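Local coordinates for protein putative fimbriae assembly chaperone (PDB 2CO7) that probably acts as a periplasmic chaperone that helps fold fimbrial subunits and delivers them to the outer-membrane usher for assembly, at residues Ser54-Phe66 with Ser74-Pro86. Sequence-based numbering, arbitrary orientation. Where two conformers were deposited one is given.
Sequences SSPAPFLVMPPLF and SQLRIVRTGGDMP
Phe59-Met62 runs antiparallel to Ser74-Arg80, strand axes 4.6 Å apart at closest, forming a β-hairpin of the immunoglobulin-like N-terminal domain of a PapD-type chaperone. Leu60 with Val79 and Met62 with Arg77 are the hydrogen-bonded pairs, each closed by two N-H...O bonds. One more bond, from Thr81 N to Pro58 O (2.8 Å), carries the pairing past the strand end; its N-H comes in nearly straight but from above the carbonyl plane. At the other end the chain turns off at Pro63, which follows a cis peptide, before the strand resumes at Leu65, and a water donates to both Met62 O and Gln75 O.

On the inner face, Phe59 meets Arg80 and Met85. Arg80 CG sits 4.2 Å above the ring plane, offset toward the rim, while Met85 SD lies at the ring edge, 5.2 Å from the centroid, a Met-aromatic contact; Phe130 of strand 116-131 packs on all three residues. Farther along, Val61 sends CG1, anti to its backbone nitrogen (chi1 -176°), against Leu76 CB, leaving CG2 for Ile78 CG1. Leu76 CD2 also reaches the Phe66 ring, 3.5 Å from CZ.

The opposite face is largely exposed. There, in the conformer given, Met62 bends at chi3 (-71°), and CE lies across Val79 and beside Arg77 CG. Beyond the strands, the Pro58 ring rests on Gly83 CA, and Arg80 bends at its own chi3 so that NH1 donates 2.7 Å to Gly82 O, the acceptor lying almost exactly in the guanidinium plane.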
loop_
_atom_site.group_PDB
_atom_site.type_symbol
_atom_site.label_atom_id
_atom_site.label_comp_id
_atom_site.label_asym_id
_atom_site.label_seq_id
_atom_site.Cartn_x
_atom_site.Cartn_y
_atom_site.Cartn_z
ATOM N N SER B 54 8.917 8.591 -1.418
ATOM C CA SER B 54 9.345 9.308 -2.616
ATOM C C SER B 54 10.837 9.539 -2.656
ATOM O O SER B 54 11.445 9.415 -3.702
ATOM C CB SER B 54 8.626 10.680 -2.678
ATOM O OG SER B 54 7.208 10.505 -2.459
ATOM N N SER B 55 11.406 9.858 -1.496
ATOM C CA SER B 55 12.802 10.234 -1.392
ATOM C C SER B 55 13.626 8.928 -1.378
ATOM O O SER B 55 13.107 7.874 -0.988
ATOM C CB SER B 55 13.030 11.025 -0.098
ATOM O OG SER B 55 12.511 12.356 -0.146
ATOM N N PRO B 56 14.911 9.004 -1.763
ATOM C CA PRO B 56 15.765 7.814 -1.675
ATOM C C PRO B 56 16.080 7.396 -0.242
ATOM O O PRO B 56 16.006 8.211 0.708
ATOM C CB PRO B 56 17.086 8.260 -2.353
ATOM C CG PRO B 56 16.744 9.578 -3.090
ATOM C CD PRO B 56 15.641 10.195 -2.264
ATOM N N ALA B 57 16.434 6.125 -0.087
ATOM C CA ALA B 57 16.828 5.572 1.214
ATOM C C ALA B 57 18.155 4.841 1.042
ATOM O O ALA B 57 18.458 4.371 -0.072
ATOM C CB ALA B 57 15.763 4.604 1.724
ATOM N N PRO B 58 18.968 4.780 2.117
ATOM C CA PRO B 58 20.328 4.241 2.008
ATOM C C PRO B 58 20.297 2.715 2.086
ATOM O O PRO B 58 20.993 2.118 2.938
ATOM C CB PRO B 58 21.021 4.830 3.245
ATOM C CG PRO B 58 19.934 4.962 4.259
ATOM C CD PRO B 58 18.665 5.261 3.486
ATOM N N PHE B 59 19.461 2.098 1.249
ATOM C CA PHE B 59 19.408 0.635 1.199
ATOM C C PHE B 59 19.403 0.180 -0.229
ATOM O O PHE B 59 18.937 0.902 -1.101
ATOM C CB PHE B 59 18.151 0.107 1.852
ATOM C CG PHE B 59 18.090 0.341 3.333
ATOM C CD1 PHE B 59 18.416 -0.692 4.218
ATOM C CD2 PHE B 59 17.709 1.585 3.840
ATOM C CE1 PHE B 59 18.369 -0.495 5.612
ATOM C CE2 PHE B 59 17.668 1.809 5.236
ATOM C CZ PHE B 59 17.995 0.753 6.116
ATOM N N LEU B 60 19.882 -1.040 -0.452
ATOM C CA LEU B 60 19.845 -1.637 -1.762
ATOM C C LEU B 60 19.150 -2.975 -1.631
ATOM O O LEU B 60 19.311 -3.672 -0.632
ATOM C CB LEU B 60 21.254 -1.794 -2.307
ATOM C CG LEU B 60 21.847 -0.717 -3.231
ATOM C CD1 LEU B 60 21.203 0.617 -3.115
ATOM C CD2 LEU B 60 23.385 -0.587 -3.061
ATOM N N VAL B 61 18.323 -3.292 -2.617
ATOM C CA VAL B 61 17.705 -4.605 -2.701
ATOM C C VAL B 61 18.316 -5.353 -3.865
ATOM O O VAL B 61 18.471 -4.804 -4.968
ATOM C CB VAL B 61 16.150 -4.553 -2.861
ATOM C CG1 VAL B 61 15.561 -5.995 -2.844
ATOM C CG2 VAL B 61 15.530 -3.758 -1.769
ATOM N N MET B 62 18.659 -6.614 -3.598
ATOM C CA MET B 62 19.347 -7.494 -4.553
ATOM C C MET B 62 18.570 -8.788 -4.770
ATOM O O MET B 62 18.314 -9.517 -3.801
ATOM C CB MET B 62 20.730 -7.897 -4.026
ATOM C CG MET B 62 21.851 -6.872 -4.194
ATOM S SD MET B 62 23.230 -7.229 -3.097
ATOM C CE MET B 62 22.447 -6.783 -1.552
ATOM N N PRO B 63 18.230 -9.117 -6.030
ATOM C CA PRO B 63 18.457 -8.329 -7.257
ATOM C C PRO B 63 17.399 -7.229 -7.361
ATOM O O PRO B 63 16.258 -7.482 -7.002
ATOM C CB PRO B 63 18.244 -9.362 -8.378
ATOM C CG PRO B 63 17.261 -10.363 -7.804
ATOM C CD PRO B 63 17.551 -10.402 -6.299
ATOM N N PRO B 64 17.747 -6.050 -7.910
ATOM C CA PRO B 64 16.765 -4.968 -8.132
ATOM C C PRO B 64 15.800 -5.251 -9.288
ATOM O O PRO B 64 14.677 -4.740 -9.270
ATOM C CB PRO B 64 17.626 -3.760 -8.483
ATOM C CG PRO B 64 18.895 -4.333 -8.966
ATOM C CD PRO B 64 19.097 -5.658 -8.343
ATOM N N LEU B 65 16.235 -6.105 -10.218
ATOM C CA LEU B 65 15.498 -6.425 -11.424
ATOM C C LEU B 65 15.616 -7.937 -11.689
ATOM O O LEU B 65 16.734 -8.461 -11.807
ATOM C CB LEU B 65 16.125 -5.649 -12.572
ATOM C CG LEU B 65 15.222 -4.776 -13.416
ATOM C CD1 LEU B 65 14.135 -5.604 -14.007
ATOM C CD2 LEU B 65 14.634 -3.703 -12.497
ATOM N N PHE B 66 14.492 -8.644 -11.772
ATOM C CA PHE B 66 14.570 -10.095 -12.026
ATOM C C PHE B 66 13.282 -10.598 -12.666
ATOM O O PHE B 66 12.281 -9.883 -12.709
ATOM C CB PHE B 66 14.858 -10.860 -10.713
ATOM C CG PHE B 66 13.872 -10.571 -9.582
ATOM C CD1 PHE B 66 12.929 -11.531 -9.218
ATOM C CD2 PHE B 66 13.934 -9.381 -8.840
ATOM C CE1 PHE B 66 12.038 -11.323 -8.171
ATOM C CE2 PHE B 66 13.036 -9.144 -7.773
ATOM C CZ PHE B 66 12.094 -10.128 -7.430
ATOM N N SER B 74 11.461 -16.810 -4.621
ATOM C CA SER B 74 12.822 -16.303 -4.577
ATOM C C SER B 74 12.984 -15.470 -3.298
ATOM O O SER B 74 11.994 -15.134 -2.646
ATOM C CB SER B 74 13.085 -15.392 -5.767
ATOM O OG SER B 74 14.486 -15.202 -5.886
ATOM N N GLN B 75 14.231 -15.135 -2.977
ATOM C CA GLN B 75 14.535 -14.272 -1.845
ATOM C C GLN B 75 15.193 -12.999 -2.328
ATOM O O GLN B 75 16.044 -13.015 -3.234
ATOM C CB GLN B 75 15.480 -14.983 -0.863
ATOM C CG GLN B 75 14.972 -16.289 -0.313
ATOM C CD GLN B 75 13.928 -16.141 0.803
ATOM O OE1 GLN B 75 13.290 -17.130 1.182
ATOM N NE2 GLN B 75 13.752 -14.927 1.330
ATOM N N LEU B 76 14.809 -11.888 -1.730
ATOM C CA LEU B 76 15.491 -10.655 -1.982
ATOM C C LEU B 76 16.351 -10.393 -0.787
ATOM O O LEU B 76 15.913 -10.635 0.330
ATOM C CB LEU B 76 14.482 -9.550 -2.114
ATOM C CG LEU B 76 13.363 -9.834 -3.103
ATOM C CD1 LEU B 76 12.433 -8.654 -3.097
ATOM C CD2 LEU B 76 13.954 -10.116 -4.504
ATOM N N ARG B 77 17.561 -9.897 -1.012
ATOM C CA ARG B 77 18.427 -9.472 0.063
ATOM C C ARG B 77 18.361 -7.955 0.166
ATOM O O ARG B 77 18.537 -7.259 -0.833
ATOM C CB ARG B 77 19.858 -9.874 -0.300
ATOM C CG ARG B 77 20.941 -9.243 0.560
ATOM C CD ARG B 77 21.223 -10.043 1.832
ATOM N NE ARG B 77 22.611 -9.840 2.246
ATOM C CZ ARG B 77 23.058 -9.999 3.491
ATOM N NH1 ARG B 77 22.223 -10.373 4.457
ATOM N NH2 ARG B 77 24.341 -9.791 3.771
ATOM N N ILE B 78 18.192 -7.440 1.376
ATOM C CA ILE B 78 18.140 -5.989 1.596
ATOM C C ILE B 78 19.335 -5.601 2.474
ATOM O O ILE B 78 19.515 -6.192 3.517
ATOM C CB ILE B 78 16.840 -5.597 2.340
ATOM C CG1 ILE B 78 15.591 -6.048 1.561
ATOM C CG2 ILE B 78 16.851 -4.080 2.616
ATOM C CD1 ILE B 78 14.290 -6.070 2.376
ATOM N N VAL B 79 20.142 -4.620 2.058
ATOM C CA VAL B 79 21.368 -4.289 2.807
ATOM C C VAL B 79 21.474 -2.767 2.929
ATOM O O VAL B 79 21.196 -2.047 1.963
ATOM C CB VAL B 79 22.660 -4.923 2.158
ATOM C CG1 VAL B 79 22.616 -6.450 2.151
ATOM C CG2 VAL B 79 22.869 -4.425 0.733
ATOM N N ARG B 80 21.767 -2.278 4.138
ATOM C CA ARG B 80 22.069 -0.854 4.311
ATOM C C ARG B 80 23.358 -0.501 3.612
ATOM O O ARG B 80 24.368 -1.200 3.797
ATOM C CB ARG B 80 22.191 -0.485 5.791
ATOM C CG ARG B 80 22.299 1.026 5.996
ATOM C CD ARG B 80 22.460 1.455 7.483
ATOM N NE ARG B 80 23.699 0.936 8.080
ATOM C CZ ARG B 80 24.930 1.443 7.932
ATOM N NH1 ARG B 80 25.164 2.515 7.187
ATOM N NH2 ARG B 80 25.956 0.837 8.524
ATOM N N THR B 81 23.381 0.601 2.858
ATOM C CA THR B 81 24.618 0.941 2.121
ATOM C C THR B 81 25.399 2.146 2.568
ATOM O O THR B 81 26.464 2.430 1.984
ATOM C CB THR B 81 24.408 1.141 0.612
ATOM O OG1 THR B 81 25.568 1.799 0.104
ATOM C CG2 THR B 81 23.234 2.056 0.333
ATOM N N GLY B 82 24.892 2.867 3.555
ATOM C CA GLY B 82 25.560 4.062 4.097
ATOM C C GLY B 82 24.480 4.828 4.855
ATOM O O GLY B 82 23.769 4.247 5.669
ATOM N N GLY B 83 24.335 6.123 4.579
ATOM C CA GLY B 83 23.271 6.909 5.220
ATOM C C GLY B 83 23.700 7.490 6.553
ATOM O O GLY B 83 24.749 7.144 7.096
ATOM N N ASP B 84 22.922 8.426 7.067
ATOM C CA ASP B 84 23.214 8.946 8.405
ATOM C C ASP B 84 21.946 8.872 9.241
ATOM O O ASP B 84 21.438 9.881 9.753
ATOM C CB ASP B 84 23.804 10.352 8.366
ATOM C CG ASP B 84 24.510 10.744 9.684
ATOM O OD1 ASP B 84 24.499 11.954 10.022
ATOM O OD2 ASP B 84 25.087 9.856 10.375
ATOM N N MET B 85 21.452 7.652 9.371
ATOM C CA MET B 85 20.281 7.402 10.199
ATOM C C MET B 85 20.532 7.656 11.681
ATOM O O MET B 85 21.632 7.410 12.184
ATOM C CB MET B 85 19.715 6.018 9.931
ATOM C CG MET B 85 18.818 6.024 8.670
ATOM S SD MET B 85 18.238 4.419 8.147
ATOM C CE MET B 85 19.804 3.597 8.024
ATOM N N PRO B 86 19.515 8.203 12.377
ATOM C CA PRO B 86 19.678 8.439 13.812
ATOM C C PRO B 86 20.034 7.171 14.583
ATOM O O PRO B 86 19.799 6.058 14.107
ATOM C CB PRO B 86 18.314 8.998 14.255
ATOM C CG PRO B 86 17.395 8.857 13.096
ATOM C CD PRO B 86 18.210 8.659 11.870
HETATM O O HOH W 1 19.260 -12.408 -2.939
#